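PDB 5MUJ: beta-galactosidase from Bacteroides thetaiotaomicron, which probably removes L-arabinofuranose from chain B of the plant pectin rhamnogalacturonan II, whose glycan it holds in a pocket of a five-bladed beta-propeller. Local coordinates for residues 32-37 with 301-306; 66-71 with 174-179; 283-288 with 310-315. All blocks are in the same frame, centred on the assembly; numbering follows the deposited sequence.

In the fold
Helix 31-41 comes first in the chain, and contact 1 brings it back to strand 299-306, closing a loop that spans most of the propeller. Nested inside that loop, contact 2 joins the hairpin end of strands 59-68 and 71-79 to the turn between strands 166-172 and 183-184, linking two successive blades. Contact 3, in series with contact 2, joins strand 282-290 to segment 310-315 across strand 299-306. Its segments alternate with those of contact 1, so these two cross; their centres are about 7 Å apart, and both involve the blade running from strand 270-279 to strand 313-314. Contact 2 lies apart, its centre about 31 Å from that of contact 1.

Contact 1 of 3, residues 32-37 with 301-306; sequences ERMEQI and NTFAAS
The F303 ring takes M34 and I37 of the helix obliquely, and both side chains converge on its CE2 corner. The selenomethionine methyl M34 CE lies 3.3 Å from F303 CE2, and the I37 branch methyl CG2 lies 3.5 Å from that same carbon. F303 CZ also comes near the helix backbone, 3.7 Å from M34 O. The ring is further stacked with W315. The M34 chain and the F303 side chain run antiparallel as they pass, while the I37 side chain meets the ring aslant. The chain of M34 is bent at both chi2 (-62°) and chi3 (-67°), which folds it over so that selenium and methyl touch two different residues: SE sits 3.7 Å from A305 CB while CE goes to the phenylalanine. I37 likewise divides its branches. CG2, anti to the backbone N, serves F303, and the tip CD1 of the other branch stands 4.0 Å from A305 CB. F303 and A305 alternate with A304 and so present their side chains on one face of the strand; on the helix I37 points at the strand, while the bent chain of M34 brings its end there. No hydrogen bond crosses, and all four residues are buried, so the contact is plain apolar packing, with selenium set against the A305 methyl. Segments 32-37 and 301-306 run at 132°, their axes 9.8 Å apart at the closest. Helix 31-41 thus lies across one blade of the propeller: I37 also rests on V284 of strand 282-290, and M34 on W315, just beyond strand 313-314, so the helix covers parts of the blade on both sides of strand 299-306.

Contact 2 of 3, residues 66-71 with 174-179; sequences FRQGDK and GDISTA
D175 OD1, the carboxylate oxygen nearest the amide end of Q68, is gripped by two donors from its own turn. S177 OG donates to D175 OD1 over 2.7 Å, and S177 N donates to it over 3.0 Å with an N-H angle of 155°. Both arrive from the same face of the carboxylate, tilted out of its plane, and the backbone bond makes this an Asx turn. The main-chain oxygen of D175 is doubly held as well: T178 N closes the type I turn D175-T178, and T178 OG1 reaches D175 O in the carbonyl plane at 2.7 Å. The side chains of F66 and Q68, on one face of strand 59-68, pack against this doubly tied turn. Q68 stretches out, CG anti to the backbone N (chi1 179°), and passes aslant over I176, with Q68 CD 3.8 Å from I176 CG1. The I176 tip is shared with the phenylalanine, CD1 lying 3.8 Å from F66 CE2 and oblique to the ring. Beyond Q68 the strand turns back through a type II' turn, G69 with positive phi, into strand 71-79. F66 also rests on L139 of the next blade, and I176 on W182 within its own. The chemistry is thus divided: the bonds that fix D175 are spent inside its loop, and the F66-I176 contact between the blades is apolar. One hydroxyl and one backbone N-H on the same oxygen would probably steady the negative charge of D175 and limit rotation of its carboxylate.

Contact 3 of 3, residues 283-288 with 310-315; sequences YVMFYF and VNWTDW
Apolar and CH-pi packing gathers on the W312 indole. M285, a selenomethionine, crosses it at about a right angle. Its methyl CE lies over one face, 3.8 Å from the centroid of the six-membered ring, with SE higher above that face as a Met-aromatic contact. The bend at chi3 (-74°) turns CE over the ring, while M285 CB touches the rim, 3.5 Å from W312 CZ3. Y283 CB adds to that rim, 3.9 Å from W312 CH2. The indole N-H is spent on L309 O, which helps fix the ring's rotation. The polar part is one very short hydrogen bond, Y287 OH to D314 OD1 at 2.5 Å. The oxygen lies at the edge of the phenol, near its plane, and the carboxylate is turned 39° from the ring. D314's other oxygen, OD2, is bonded to H264 NE2, so both carboxylate oxygens are bonded. These side chains meet across strand 299-306, on the face away from helix 31-41. Strands 270-279, 282-290, 299-306 and 313-314 form a four-stranded antiparallel blade of a five-bladed beta-propeller, and the contact joins its second and outermost strands.

Contact 1 of 3, residues 32-37 with 301-306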
loop_
_atom_site.group_PDB
_atom_site.type_symbol
_atom_site.label_atom_id
_atom_site.label_comp_id
_atom_site.label_asym_id
_atom_site.label_seq_id
_atom_site.Cartn_x
_atom_site.Cartn_y
_atom_site.Cartn_z
ATOM N N GLU A 32 -5.543 9.769 -25.101
ATOM C CA GLU A 32 -6.051 8.520 -25.672
ATOM C C GLU A 32 -5.548 7.261 -24.953
ATOM O O GLU A 32 -6.342 6.376 -24.662
ATOM C CB GLU A 32 -5.699 8.427 -27.153
ATOM C CG GLU A 32 -6.457 7.330 -27.899
ATOM C CD GLU A 32 -6.144 7.295 -29.383
ATOM O OE1 GLU A 32 -5.143 7.912 -29.816
ATOM O OE2 GLU A 32 -6.910 6.639 -30.120
ATOM N N ARG A 33 -4.246 7.178 -24.685
ATOM C CA ARG A 33 -3.673 6.017 -23.994
ATOM C C ARG A 33 -4.151 6.010 -22.538
ATOM O O ARG A 33 -4.489 4.937 -22.016
ATOM C CB ARG A 33 -2.140 5.987 -24.132
ATOM C CG ARG A 33 -1.370 4.896 -23.378
ATOM C CD ARG A 33 -1.684 3.486 -23.872
ATOM N NE ARG A 33 -0.664 2.476 -23.513
ATOM C CZ ARG A 33 -0.870 1.152 -23.383
ATOM N NH1 ARG A 33 -2.075 0.617 -23.563
ATOM N NH2 ARG A 33 0.140 0.342 -23.055
HETATM N N MSE A 34 -4.254 7.186 -21.901
HETATM C CA MSE A 34 -4.797 7.275 -20.520
HETATM C C MSE A 34 -6.231 6.751 -20.444
HETATM O O MSE A 34 -6.603 6.006 -19.509
HETATM C CB MSE A 34 -4.697 8.691 -19.974
HETATM C CG MSE A 34 -3.256 9.172 -19.765
HETATM SE SE MSE A 34 -2.281 8.089 -18.454
HETATM C CE MSE A 34 -3.358 8.651 -16.919
ATOM N N GLU A 35 -7.024 7.095 -21.447
ATOM C CA GLU A 35 -8.411 6.573 -21.537
ATOM C C GLU A 35 -8.500 5.052 -21.730
ATOM O O GLU A 35 -9.362 4.403 -21.118
ATOM C CB GLU A 35 -9.181 7.366 -22.598
ATOM C CG GLU A 35 -9.412 8.801 -22.131
ATOM C CD GLU A 35 -9.873 9.755 -23.208
ATOM O OE1 GLU A 35 -10.196 9.302 -24.306
ATOM O OE2 GLU A 35 -9.916 10.979 -22.944
ATOM N N GLN A 36 -7.603 4.487 -22.538
ATOM C CA GLN A 36 -7.521 3.028 -22.700
ATOM C C GLN A 36 -7.147 2.331 -21.384
ATOM O O GLN A 36 -7.689 1.282 -21.075
ATOM C CB GLN A 36 -6.510 2.646 -23.773
ATOM C CG GLN A 36 -6.912 3.048 -25.187
ATOM C CD GLN A 36 -5.779 2.927 -26.194
ATOM O OE1 GLN A 36 -4.665 2.515 -25.859
ATOM N NE2 GLN A 36 -6.062 3.292 -27.445
ATOM N N ILE A 37 -6.187 2.887 -20.647
ATOM C CA ILE A 37 -5.775 2.337 -19.332
ATOM C C ILE A 37 -6.952 2.368 -18.353
ATOM O O ILE A 37 -7.232 1.366 -17.697
ATOM C CB ILE A 37 -4.553 3.086 -18.736
ATOM C CG1 ILE A 37 -3.325 2.765 -19.587
ATOM C CG2 ILE A 37 -4.314 2.663 -17.283
ATOM C CD1 ILE A 37 -2.161 3.714 -19.373
ATOM N N ASN A 301 -9.239 6.425 -4.684
ATOM C CA ASN A 301 -8.201 5.860 -5.539
ATOM C C ASN A 301 -8.342 6.310 -6.991
ATOM O O ASN A 301 -9.445 6.348 -7.560
ATOM C CB ASN A 301 -8.252 4.318 -5.513
ATOM C CG ASN A 301 -7.885 3.750 -4.164
ATOM O OD1 ASN A 301 -7.159 4.342 -3.391
ATOM N ND2 ASN A 301 -8.384 2.557 -3.878
ATOM N N THR A 302 -7.198 6.617 -7.603
ATOM C CA THR A 302 -7.089 6.809 -9.036
ATOM C C THR A 302 -5.737 6.273 -9.543
ATOM O O THR A 302 -5.087 5.455 -8.850
ATOM C CB THR A 302 -7.448 8.250 -9.463
ATOM O OG1 THR A 302 -7.461 8.347 -10.894
ATOM C CG2 THR A 302 -6.490 9.271 -8.884
ATOM N N PHE A 303 -5.287 6.706 -10.719
ATOM C CA PHE A 303 -4.019 6.214 -11.207
ATOM C C PHE A 303 -3.293 7.279 -11.994
ATOM O O PHE A 303 -3.894 8.250 -12.425
ATOM C CB PHE A 303 -4.205 4.983 -12.085
ATOM C CG PHE A 303 -4.833 5.289 -13.411
ATOM C CD1 PHE A 303 -6.218 5.411 -13.528
ATOM C CD2 PHE A 303 -4.040 5.508 -14.524
ATOM C CE1 PHE A 303 -6.811 5.707 -14.770
ATOM C CE2 PHE A 303 -4.633 5.806 -15.762
ATOM C CZ PHE A 303 -6.017 5.905 -15.883
ATOM N N ALA A 304 -2.003 7.007 -12.160
ATOM C CA ALA A 304 -1.134 7.723 -13.054
ATOM C C ALA A 304 -0.378 6.758 -13.945
ATOM O O ALA A 304 -0.354 5.549 -13.683
ATOM C CB ALA A 304 -0.163 8.593 -12.232
ATOM N N ALA A 305 0.268 7.255 -14.998
ATOM C CA ALA A 305 1.074 6.385 -15.847
ATOM C C ALA A 305 2.375 7.075 -16.288
ATOM O O ALA A 305 2.460 8.308 -16.255
ATOM C CB ALA A 305 0.265 5.856 -17.049
ATOM N N SER A 306 3.369 6.266 -16.637
ATOM C CA SER A 306 4.725 6.755 -16.952
ATOM C C SER A 306 5.471 5.763 -17.824
ATOM O O SER A 306 5.259 4.555 -17.715
ATOM C CB SER A 306 5.523 6.990 -15.665
ATOM O OG SER A 306 6.815 7.384 -15.994
#

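Contact 2 of 3, residues 66-71 with 174-179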
loop_
_atom_site.group_PDB
_atom_site.type_symbol
_atom_site.label_atom_id
_atom_site.label_comp_id
_atom_site.label_asym_id
_atom_site.label_seq_id
_atom_site.Cartn_x
_atom_site.Cartn_y
_atom_site.Cartn_z
ATOM N N PHE A 66 -1.095 -11.725 -3.536
ATOM C CA PHE A 66 -0.213 -12.492 -4.388
ATOM C C PHE A 66 -0.631 -13.969 -4.464
ATOM O O PHE A 66 -1.522 -14.396 -3.764
ATOM C CB PHE A 66 1.234 -12.332 -3.919
ATOM C CG PHE A 66 1.448 -12.645 -2.464
ATOM C CD1 PHE A 66 1.120 -11.694 -1.500
ATOM C CD2 PHE A 66 2.037 -13.842 -2.051
ATOM C CE1 PHE A 66 1.301 -11.961 -0.161
ATOM C CE2 PHE A 66 2.244 -14.091 -0.713
ATOM C CZ PHE A 66 1.894 -13.136 0.228
ATOM N N ARG A 67 0.027 -14.704 -5.342
ATOM C CA ARG A 67 -0.363 -16.101 -5.650
ATOM C C ARG A 67 0.845 -17.022 -5.457
ATOM O O ARG A 67 1.942 -16.685 -5.852
ATOM C CB ARG A 67 -0.899 -16.121 -7.088
ATOM C CG ARG A 67 -0.824 -17.379 -7.916
ATOM C CD ARG A 67 -2.004 -18.316 -7.695
ATOM N NE ARG A 67 -2.747 -18.579 -8.935
ATOM C CZ ARG A 67 -2.288 -19.213 -10.019
ATOM N NH1 ARG A 67 -1.044 -19.695 -10.074
ATOM N NH2 ARG A 67 -3.086 -19.361 -11.077
ATOM N N GLN A 68 0.627 -18.181 -4.835
ATOM C CA GLN A 68 1.628 -19.266 -4.816
ATOM C C GLN A 68 0.886 -20.559 -5.054
ATOM O O GLN A 68 -0.021 -20.872 -4.296
ATOM C CB GLN A 68 2.360 -19.359 -3.485
ATOM C CG GLN A 68 3.376 -20.494 -3.457
ATOM C CD GLN A 68 4.306 -20.399 -2.270
ATOM O OE1 GLN A 68 4.072 -21.015 -1.246
ATOM N NE2 GLN A 68 5.356 -19.610 -2.405
ATOM N N GLY A 69 1.314 -21.304 -6.071
ATOM C CA GLY A 69 0.585 -22.470 -6.537
ATOM C C GLY A 69 -0.672 -21.943 -7.192
ATOM O O GLY A 69 -0.585 -21.093 -8.085
ATOM N N ASP A 70 -1.829 -22.422 -6.746
ATOM C CA ASP A 70 -3.114 -21.828 -7.137
ATOM C C ASP A 70 -3.829 -21.164 -5.959
ATOM O O ASP A 70 -5.001 -20.804 -6.084
ATOM C CB ASP A 70 -4.018 -22.873 -7.791
ATOM C CG ASP A 70 -3.379 -23.517 -9.011
ATOM O OD1 ASP A 70 -2.744 -22.787 -9.804
ATOM O OD2 ASP A 70 -3.509 -24.752 -9.167
ATOM N N LYS A 71 -3.121 -20.984 -4.837
ATOM C CA LYS A 71 -3.666 -20.285 -3.677
ATOM C C LYS A 71 -3.366 -18.793 -3.734
ATOM O O LYS A 71 -2.224 -18.403 -3.983
ATOM C CB LYS A 71 -3.036 -20.798 -2.391
ATOM C CG LYS A 71 -3.737 -20.342 -1.113
ATOM C CD LYS A 71 -5.012 -21.141 -0.825
ATOM C CE LYS A 71 -4.716 -22.539 -0.301
ATOM N NZ LYS A 71 -5.969 -23.291 0.005
ATOM N N GLY A 174 11.136 -19.241 4.536
ATOM C CA GLY A 174 9.971 -20.116 4.741
ATOM C C GLY A 174 8.958 -20.114 3.625
ATOM O O GLY A 174 9.097 -19.406 2.620
ATOM N N ASP A 175 7.908 -20.902 3.840
ATOM C CA ASP A 175 6.797 -20.960 2.936
ATOM C C ASP A 175 5.889 -19.739 3.164
ATOM O O ASP A 175 5.237 -19.622 4.208
ATOM C CB ASP A 175 6.073 -22.296 3.155
ATOM C CG ASP A 175 4.901 -22.488 2.250
ATOM O OD1 ASP A 175 4.393 -21.547 1.592
ATOM O OD2 ASP A 175 4.459 -23.640 2.215
ATOM N N ILE A 176 5.842 -18.852 2.163
ATOM C CA ILE A 176 5.092 -17.568 2.267
ATOM C C ILE A 176 3.568 -17.716 2.396
ATOM O O ILE A 176 2.880 -16.759 2.776
ATOM C CB ILE A 176 5.397 -16.596 1.087
ATOM C CG1 ILE A 176 4.983 -17.244 -0.255
ATOM C CG2 ILE A 176 6.867 -16.166 1.125
ATOM C CD1 ILE A 176 5.204 -16.371 -1.473
ATOM N N SER A 177 3.067 -18.930 2.133
ATOM C CA SER A 177 1.647 -19.250 2.358
ATOM C C SER A 177 1.277 -19.640 3.800
ATOM O O SER A 177 0.123 -19.997 4.050
ATOM C CB SER A 177 1.216 -20.354 1.391
ATOM O OG SER A 177 1.733 -21.627 1.781
ATOM N N THR A 178 2.256 -19.575 4.726
ATOM C CA THR A 178 2.079 -19.928 6.132
ATOM C C THR A 178 2.241 -18.738 7.046
ATOM O O THR A 178 3.003 -17.804 6.743
ATOM C CB THR A 178 3.032 -21.094 6.550
ATOM O OG1 THR A 178 4.417 -20.689 6.524
ATOM C CG2 THR A 178 2.841 -22.278 5.610
ATOM N N ALA A 179 1.488 -18.730 8.138
ATOM C CA ALA A 179 1.560 -17.675 9.140
ATOM C C ALA A 179 2.727 -18.056 10.035
ATOM O O ALA A 179 2.544 -18.737 11.036
ATOM C CB ALA A 179 0.272 -17.568 9.950
#

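Contact 3 of 3, residues 283-288 with 310-315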
loop_
_atom_site.group_PDB
_atom_site.type_symbol
_atom_site.label_atom_id
_atom_site.label_comp_id
_atom_site.label_asym_id
_atom_site.label_seq_id
_atom_site.Cartn_x
_atom_site.Cartn_y
_atom_site.Cartn_z
ATOM N N TYR A 283 4.073 1.900 -17.458
ATOM C CA TYR A 283 3.862 1.639 -16.035
ATOM C C TYR A 283 2.620 2.374 -15.603
ATOM O O TYR A 283 2.427 3.539 -15.984
ATOM C CB TYR A 283 5.048 2.134 -15.177
ATOM C CG TYR A 283 6.335 1.416 -15.468
ATOM C CD1 TYR A 283 6.582 0.134 -14.949
ATOM C CD2 TYR A 283 7.321 2.008 -16.255
ATOM C CE1 TYR A 283 7.775 -0.515 -15.206
ATOM C CE2 TYR A 283 8.486 1.338 -16.545
ATOM C CZ TYR A 283 8.706 0.084 -16.016
ATOM O OH TYR A 283 9.884 -0.555 -16.302
ATOM N N VAL A 284 1.776 1.685 -14.824
ATOM C CA VAL A 284 0.595 2.261 -14.238
ATOM C C VAL A 284 0.746 2.286 -12.728
ATOM O O VAL A 284 1.012 1.253 -12.114
ATOM C CB VAL A 284 -0.648 1.429 -14.624
ATOM C CG1 VAL A 284 -1.906 2.013 -13.977
ATOM C CG2 VAL A 284 -0.746 1.416 -16.129
HETATM N N MSE A 285 0.605 3.466 -12.129
HETATM C CA MSE A 285 0.647 3.598 -10.709
HETATM C C MSE A 285 -0.759 3.772 -10.237
HETATM O O MSE A 285 -1.395 4.793 -10.508
HETATM C CB MSE A 285 1.465 4.832 -10.290
HETATM C CG MSE A 285 1.526 4.977 -8.786
HETATM SE SE MSE A 285 2.050 6.783 -8.277
HETATM C CE MSE A 285 3.940 6.634 -8.745
ATOM N N PHE A 286 -1.217 2.780 -9.479
ATOM C CA PHE A 286 -2.419 2.924 -8.675
ATOM C C PHE A 286 -1.983 3.638 -7.405
ATOM O O PHE A 286 -0.966 3.263 -6.810
ATOM C CB PHE A 286 -3.015 1.537 -8.361
ATOM C CG PHE A 286 -3.440 0.793 -9.579
ATOM C CD1 PHE A 286 -4.628 1.134 -10.209
ATOM C CD2 PHE A 286 -2.627 -0.174 -10.160
ATOM C CE1 PHE A 286 -5.054 0.424 -11.333
ATOM C CE2 PHE A 286 -3.033 -0.844 -11.297
ATOM C CZ PHE A 286 -4.232 -0.491 -11.912
ATOM N N TYR A 287 -2.736 4.657 -7.013
ATOM C CA TYR A 287 -2.422 5.424 -5.791
ATOM C C TYR A 287 -3.696 5.935 -5.151
ATOM O O TYR A 287 -4.758 6.010 -5.821
ATOM C CB TYR A 287 -1.448 6.562 -6.137
ATOM C CG TYR A 287 -2.057 7.734 -6.837
ATOM C CD1 TYR A 287 -2.557 8.815 -6.098
ATOM C CD2 TYR A 287 -2.115 7.795 -8.228
ATOM C CE1 TYR A 287 -3.112 9.923 -6.748
ATOM C CE2 TYR A 287 -2.659 8.895 -8.878
ATOM C CZ TYR A 287 -3.152 9.952 -8.120
ATOM O OH TYR A 287 -3.698 11.026 -8.772
ATOM N N PHE A 288 -3.617 6.301 -3.877
ATOM C CA PHE A 288 -4.706 6.992 -3.190
ATOM C C PHE A 288 -4.320 8.422 -2.893
ATOM O O PHE A 288 -3.107 8.784 -2.758
ATOM C CB PHE A 288 -5.185 6.340 -1.883
ATOM C CG PHE A 288 -4.480 6.776 -0.595
ATOM C CD1 PHE A 288 -3.255 6.195 -0.200
ATOM C CD2 PHE A 288 -5.057 7.693 0.285
ATOM C CE1 PHE A 288 -2.653 6.521 0.979
ATOM C CE2 PHE A 288 -4.383 8.104 1.474
ATOM C CZ PHE A 288 -3.209 7.488 1.817
ATOM N N VAL A 310 9.647 8.119 -13.550
ATOM C CA VAL A 310 9.922 9.389 -12.872
ATOM C C VAL A 310 8.891 10.490 -13.183
ATOM O O VAL A 310 8.488 11.222 -12.293
ATOM C CB VAL A 310 11.340 9.863 -13.224
ATOM C CG1 VAL A 310 11.542 11.305 -12.793
ATOM C CG2 VAL A 310 12.362 8.933 -12.565
ATOM N N ASN A 311 8.503 10.608 -14.444
ATOM C CA ASN A 311 7.532 11.597 -14.880
ATOM C C ASN A 311 6.180 10.921 -15.043
ATOM O O ASN A 311 6.031 10.059 -15.891
ATOM C CB ASN A 311 7.974 12.202 -16.199
ATOM C CG ASN A 311 9.310 12.875 -16.093
ATOM O OD1 ASN A 311 10.284 12.413 -16.654
ATOM N ND2 ASN A 311 9.363 13.933 -15.318
ATOM N N TRP A 312 5.221 11.334 -14.224
ATOM C CA TRP A 312 3.937 10.636 -14.101
ATOM C C TRP A 312 2.840 11.505 -14.655
ATOM O O TRP A 312 2.757 12.660 -14.309
ATOM C CB TRP A 312 3.708 10.304 -12.629
ATOM C CG TRP A 312 4.628 9.196 -12.203
ATOM C CD1 TRP A 312 5.838 9.321 -11.587
ATOM C CD2 TRP A 312 4.431 7.767 -12.410
ATOM N NE1 TRP A 312 6.427 8.077 -11.429
ATOM C CE2 TRP A 312 5.562 7.107 -11.874
ATOM C CE3 TRP A 312 3.402 6.990 -12.974
ATOM C CZ2 TRP A 312 5.719 5.713 -11.918
ATOM C CZ3 TRP A 312 3.538 5.582 -13.007
ATOM C CH2 TRP A 312 4.689 4.957 -12.484
ATOM N N THR A 313 1.995 10.931 -15.519
ATOM C CA THR A 313 0.838 11.642 -16.063
ATOM C C THR A 313 -0.361 11.160 -15.254
ATOM O O THR A 313 -0.598 9.948 -15.171
ATOM C CB THR A 313 0.622 11.300 -17.546
ATOM O OG1 THR A 313 1.773 11.686 -18.322
ATOM C CG2 THR A 313 -0.627 12.000 -18.094
ATOM N N ASP A 314 -1.109 12.087 -14.684
ATOM C CA ASP A 314 -2.241 11.793 -13.806
ATOM C C ASP A 314 -3.487 11.536 -14.657
ATOM O O ASP A 314 -3.712 12.215 -15.629
ATOM C CB ASP A 314 -2.453 12.999 -12.874
ATOM C CG ASP A 314 -2.985 12.656 -11.501
ATOM O OD1 ASP A 314 -3.254 11.482 -11.178
ATOM O OD2 ASP A 314 -3.123 13.632 -10.706
ATOM N N TRP A 315 -4.302 10.529 -14.309
ATOM C CA TRP A 315 -5.601 10.381 -14.928
ATOM C C TRP A 315 -6.485 11.618 -14.845
ATOM O O TRP A 315 -6.681 12.157 -13.788
ATOM C CB TRP A 315 -6.309 9.203 -14.249
ATOM C CG TRP A 315 -7.748 8.880 -14.697
ATOM C CD1 TRP A 315 -8.787 8.614 -13.866
ATOM C CD2 TRP A 315 -8.278 8.797 -16.034
ATOM N NE1 TRP A 315 -9.921 8.330 -14.592
ATOM C CE2 TRP A 315 -9.648 8.451 -15.914
ATOM C CE3 TRP A 315 -7.743 8.978 -17.312
ATOM C CZ2 TRP A 315 -10.504 8.290 -17.029
ATOM C CZ3 TRP A 315 -8.572 8.827 -18.409
ATOM C CH2 TRP A 315 -9.951 8.456 -18.261
#